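Local coordinates for thioredoxin-like fold domain-containing protein (Paracoccus denitrificans, PDB 3DML) that probably acts as a periplasmic thiol-disulfide oxidoreductase of the thioredoxin fold, exchanging dithiol and disulfide states in bacterial sulfur oxidation, at residues A34-D37 and A38-P42; D99-W102 and P103-R107. One frame throughout, in Å; residues are numbered along the deposited sequence. Where two conformers were deposited one is given.

How the interactions relate
Interaction 1 and interaction 2 come one after the other along the chain, the first on helix 31-39 and the turn after it, the second on helix 98-112, and both lie in the same thioredoxin-like domain. Their centres are about 15 Å apart, yet they meet directly: W36 NE1 lies 3.4 Å from F101 CE1, and I40 packs on both F101 and W102. The two helices thus share an apolar seam over the mixed four-stranded sheet, and both W36 and F101 reach F80 of strand 79-84. Interaction 1 stands on the helix that begins at the C30/C33 pair, so this seam joins the redox-site helix to the last helix of the fold.

Interaction 1 of 2, residues A34-D37 and A38-P42; sequences ARWD and AEIAP
The helix that starts at the CxxC pair of the thioredoxin fold, helix 31-39, leads into a turn in which I40 and A41 lie over one face of the W36 indole. I40 CB stands 3.6 Å from the centroid of the five-membered ring and only 18° off its normal, a CH-pi contact. The branch methyl CG2 lies lower, past the indole rim on its NE1-CE2 side, 3.5 Å from CE2 of W36, and the two side chains cross at about a right angle. Farther along the indole, A41 CB touches CZ3 of W36 at 3.7 Å. The indole can lie beneath the following turn because its CG is anti to the backbone N (chi1 -171°).

The backbone holds this arrangement with a forked acceptor: W36 O takes I40 N at 2.8 Å and A41 N at 3.0 Å. The bond from A41 is the straighter, at 169°, and spans five residues instead of four, so the coil widens here. D37 O, one residue on, meets A41 CB and P42 CD, each at 3.3 Å; P42 lacks an N-H. Replacing W36 by an alanine is likely to leave a gap beneath I40 and A41 and to deprive F80, Y95 and F101 of the ring they share.

E39 folds its CB and CG against R35 O, which E39 N also grips, while its OE1 is hydrogen-bonded to Y95. D37 OD1 lies at the indole edge, in the ring plane, and forms a salt bridge with R57. W36 meets F101 and Y95 edge-to-face and F80 obliquely, so the helix is keyed to strand 79-84 and helix 98-112, and its indole also touches strands 20-26 and 55-59, which the beta-alpha-beta crossover containing this helix connects.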
loop_
_atom_site.group_PDB
_atom_site.type_symbol
_atom_site.label_atom_id
_atom_site.label_comp_id
_atom_site.label_asym_id
_atom_site.label_seq_id
_atom_site.Cartn_x
_atom_site.Cartn_y
_atom_site.Cartn_z
ATOM N N ALA A 34 -3.691 -8.852 8.327
ATOM C CA ALA A 34 -3.114 -10.193 8.487
ATOM C C ALA A 34 -3.418 -11.073 7.265
ATOM O O ALA A 34 -2.567 -11.889 6.844
ATOM C CB ALA A 34 -3.636 -10.836 9.754
ATOM N N ARG A 35 -4.619 -10.931 6.694
ATOM C CA ARG A 35 -4.932 -11.654 5.455
ATOM C C ARG A 35 -4.038 -11.267 4.296
ATOM O O ARG A 35 -3.561 -12.126 3.570
ATOM C CB ARG A 35 -6.375 -11.463 5.027
ATOM C CG ARG A 35 -7.361 -12.224 5.876
ATOM C CD ARG A 35 -8.721 -12.183 5.156
ATOM N NE ARG A 35 -9.795 -12.661 6.013
ATOM C CZ ARG A 35 -11.075 -12.632 5.665
ATOM N NH1 ARG A 35 -11.427 -12.149 4.482
ATOM N NH2 ARG A 35 -11.991 -13.084 6.501
ATOM N N TRP A 36 -3.778 -9.977 4.138
ATOM C CA TRP A 36 -2.913 -9.516 3.050
ATOM C C TRP A 36 -1.488 -10.031 3.276
ATOM O O TRP A 36 -0.817 -10.463 2.319
ATOM C CB TRP A 36 -2.881 -7.991 2.997
ATOM C CG TRP A 36 -2.172 -7.454 1.768
ATOM C CD1 TRP A 36 -2.721 -7.212 0.554
ATOM C CD2 TRP A 36 -0.790 -7.110 1.660
ATOM N NE1 TRP A 36 -1.777 -6.715 -0.312
ATOM C CE2 TRP A 36 -0.579 -6.633 0.350
ATOM C CE3 TRP A 36 0.288 -7.138 2.553
ATOM C CZ2 TRP A 36 0.674 -6.193 -0.101
ATOM C CZ3 TRP A 36 1.553 -6.691 2.095
ATOM C CH2 TRP A 36 1.722 -6.244 0.775
ATOM N N ASP A 37 -1.032 -9.945 4.530
ATOM C CA ASP A 37 0.306 -10.457 4.924
ATOM C C ASP A 37 0.475 -11.945 4.609
ATOM O O ASP A 37 1.546 -12.366 4.207
ATOM C CB ASP A 37 0.610 -10.215 6.414
ATOM C CG ASP A 37 0.825 -8.747 6.757
ATOM O OD1 ASP A 37 1.140 -7.912 5.879
ATOM O OD2 ASP A 37 0.665 -8.415 7.946
ATOM N N ALA A 38 -0.576 -12.737 4.784
ATOM C CA ALA A 38 -0.533 -14.162 4.468
ATOM C C ALA A 38 -0.683 -14.443 2.976
ATOM O O ALA A 38 -0.091 -15.394 2.462
ATOM C CB ALA A 38 -1.618 -14.909 5.229
ATOM N N GLU A 39 -1.494 -13.645 2.283
ATOM C CA GLU A 39 -1.910 -13.986 0.930
ATOM C C GLU A 39 -1.084 -13.311 -0.146
ATOM O O GLU A 39 -0.656 -13.968 -1.109
ATOM C CB GLU A 39 -3.387 -13.650 0.711
ATOM C CG GLU A 39 -4.287 -14.558 1.503
ATOM C CD GLU A 39 -5.734 -14.118 1.577
ATOM O OE1 GLU A 39 -6.194 -13.242 0.788
ATOM O OE2 GLU A 39 -6.426 -14.695 2.447
ATOM N N ILE A 40 -0.894 -12.001 -0.011
ATOM C CA ILE A 40 -0.201 -11.228 -1.034
ATOM C C ILE A 40 1.284 -11.032 -0.682
ATOM O O ILE A 40 2.159 -11.200 -1.548
ATOM C CB ILE A 40 -0.856 -9.838 -1.254
ATOM C CG1 ILE A 40 -2.305 -9.947 -1.791
ATOM C CG2 ILE A 40 0.018 -8.954 -2.148
ATOM C CD1 ILE A 40 -2.404 -10.590 -3.140
ATOM N N ALA A 41 1.569 -10.654 0.563
ATOM C CA ALA A 41 2.940 -10.272 0.961
ATOM C C ALA A 41 4.050 -11.253 0.497
ATOM O O ALA A 41 5.060 -10.817 -0.018
ATOM C CB ALA A 41 3.039 -10.031 2.479
ATOM N N PRO A 42 3.859 -12.573 0.688
ATOM C CA PRO A 42 4.920 -13.500 0.245
ATOM C C PRO A 42 5.204 -13.422 -1.278
ATOM O O PRO A 42 6.373 -13.474 -1.692
ATOM C CB PRO A 42 4.370 -14.882 0.630
ATOM C CG PRO A 42 3.271 -14.618 1.669
ATOM C CD PRO A 42 2.699 -13.278 1.274
#

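Interaction 2 of 2, residues D99-W102 and P103-R107; sequences DFFW and PMLAR
F101 and L105, one turn apart on helix 98-112, lie side by side and point the same way into the protein. The L105 methyl CD2 approaches the far end of the phenyl ring obliquely, 4.0 Å from CE2 of F101. Both side chains leave the helix with CG anti to the backbone N (chi1 -179° in F101 and 173° in L105), which is why they run alongside each other. Beneath them L105 N binds F101 O at 2.9 Å, close to the line of the carbonyl, and A106 N reaches W102 O at the same length. F101 also sets its CD2 over one face of the W102 indole. This buried strip is pressed against L22, and the F101 ring meets F80 of strand 79-84 edge-to-face.

The other side of the helix is looser. P103 has no N-H to offer, and D99 O finds its ring instead, with CD 3.2 Å away; the helix is kinked at this point. The next bond, from M104 N to F100 O, is weak at 3.4 Å, and regular pairing resumes beyond it. D99, F100 and P103 are exposed, and the selenomethionine side chain of M104, which also touches L92, takes two conformations. W102 straddles the two sides: its CB packs on P103 CD, while its side chain touches I40, T47 and E49.

Such an amphipathic helix, one side sealed against the sheet and the other facing solvent, is the C-terminal helix of the thioredoxin fold, following the antiparallel pair of strands 79-84 and 87-93.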
loop_
_atom_site.group_PDB
_atom_site.type_symbol
_atom_site.label_atom_id
_atom_site.label_comp_id
_atom_site.label_asym_id
_atom_site.label_seq_id
_atom_site.Cartn_x
_atom_site.Cartn_y
_atom_site.Cartn_z
ATOM N N ASP A 99 -7.823 -10.923 -6.008
ATOM C CA ASP A 99 -8.230 -10.536 -7.351
ATOM C C ASP A 99 -8.667 -9.081 -7.415
ATOM O O ASP A 99 -8.865 -8.518 -8.482
ATOM C CB ASP A 99 -9.367 -11.449 -7.842
ATOM C CG ASP A 99 -8.907 -12.873 -8.109
ATOM O OD1 ASP A 99 -7.778 -13.222 -7.681
ATOM O OD2 ASP A 99 -9.693 -13.643 -8.742
ATOM N N PHE A 100 -8.866 -8.483 -6.262
ATOM C CA PHE A 100 -9.202 -7.066 -6.210
ATOM C C PHE A 100 -7.922 -6.251 -6.127
ATOM O O PHE A 100 -7.759 -5.264 -6.828
ATOM C CB PHE A 100 -10.133 -6.824 -5.038
ATOM C CG PHE A 100 -11.501 -7.363 -5.301
ATOM C CD1 PHE A 100 -12.500 -6.528 -5.798
ATOM C CD2 PHE A 100 -11.754 -8.730 -5.159
ATOM C CE1 PHE A 100 -13.759 -7.038 -6.099
ATOM C CE2 PHE A 100 -13.009 -9.254 -5.450
ATOM C CZ PHE A 100 -14.011 -8.402 -5.930
ATOM N N PHE A 101 -6.985 -6.742 -5.344
ATOM C CA PHE A 101 -5.725 -6.047 -5.101
ATOM C C PHE A 101 -4.927 -5.812 -6.366
ATOM O O PHE A 101 -4.574 -4.690 -6.673
ATOM C CB PHE A 101 -4.895 -6.797 -4.036
ATOM C CG PHE A 101 -3.594 -6.113 -3.715
ATOM C CD1 PHE A 101 -3.566 -4.972 -2.900
ATOM C CD2 PHE A 101 -2.415 -6.558 -4.294
ATOM C CE1 PHE A 101 -2.334 -4.326 -2.610
ATOM C CE2 PHE A 101 -1.195 -5.927 -4.018
ATOM C CZ PHE A 101 -1.163 -4.810 -3.189
ATOM N N TRP A 102 -4.618 -6.874 -7.111
ATOM C CA TRP A 102 -3.725 -6.726 -8.256
ATOM C C TRP A 102 -4.141 -5.729 -9.347
ATOM O O TRP A 102 -3.340 -4.862 -9.727
ATOM C CB TRP A 102 -3.399 -8.095 -8.879
ATOM C CG TRP A 102 -2.670 -9.049 -7.961
ATOM C CD1 TRP A 102 -3.126 -10.243 -7.475
ATOM C CD2 TRP A 102 -1.334 -8.897 -7.468
ATOM N NE1 TRP A 102 -2.153 -10.837 -6.694
ATOM C CE2 TRP A 102 -1.046 -10.030 -6.680
ATOM C CE3 TRP A 102 -0.353 -7.903 -7.615
ATOM C CZ2 TRP A 102 0.185 -10.198 -6.030
ATOM C CZ3 TRP A 102 0.861 -8.067 -6.972
ATOM C CH2 TRP A 102 1.122 -9.206 -6.194
ATOM N N PRO A 103 -5.366 -5.846 -9.886
ATOM C CA PRO A 103 -5.719 -4.912 -10.964
ATOM C C PRO A 103 -5.939 -3.479 -10.445
ATOM O O PRO A 103 -5.736 -2.512 -11.190
ATOM C CB PRO A 103 -7.037 -5.494 -11.545
ATOM C CG PRO A 103 -7.601 -6.331 -10.488
ATOM C CD PRO A 103 -6.455 -6.790 -9.585
HETATM N N MSE A 104 -6.341 -3.334 -9.189
HETATM C CA MSE A 104 -6.525 -1.990 -8.644
HETATM C C MSE A 104 -5.184 -1.323 -8.399
HETATM O O MSE A 104 -5.027 -0.129 -8.639
HETATM C CB MSE A 104 -7.382 -2.042 -7.393
HETATM C CG MSE A 104 -8.692 -2.763 -7.676
HETATM SE SE MSE A 104 -9.970 -2.603 -6.266
HETATM C CE MSE A 104 -8.977 -3.277 -4.709
ATOM N N LEU A 105 -4.195 -2.100 -7.963
ATOM C CA LEU A 105 -2.855 -1.554 -7.823
ATOM C C LEU A 105 -2.296 -1.198 -9.205
ATOM O O LEU A 105 -1.686 -0.137 -9.400
ATOM C CB LEU A 105 -1.938 -2.566 -7.129
ATOM C CG LEU A 105 -0.452 -2.152 -7.091
ATOM C CD1 LEU A 105 -0.235 -0.866 -6.275
ATOM C CD2 LEU A 105 0.399 -3.278 -6.559
ATOM N N ALA A 106 -2.522 -2.081 -10.171
ATOM C CA ALA A 106 -2.075 -1.823 -11.533
ATOM C C ALA A 106 -2.630 -0.496 -12.074
ATOM O O ALA A 106 -1.899 0.251 -12.703
ATOM C CB ALA A 106 -2.403 -3.020 -12.473
ATOM N N ARG A 107 -3.899 -0.184 -11.810
ATOM C CA ARG A 107 -4.437 1.126 -12.217
ATOM C C ARG A 107 -3.632 2.268 -11.604
ATOM O O ARG A 107 -3.339 3.276 -12.276
ATOM C CB ARG A 107 -5.913 1.303 -11.858
ATOM C CG ARG A 107 -6.477 2.612 -12.445
ATOM C CD ARG A 107 -7.899 2.937 -11.956
ATOM N NE ARG A 107 -7.952 3.207 -10.513
ATOM C CZ ARG A 107 -7.870 4.416 -9.953
ATOM N NH1 ARG A 107 -7.732 5.508 -10.703
ATOM N NH2 ARG A 107 -7.926 4.532 -8.627
#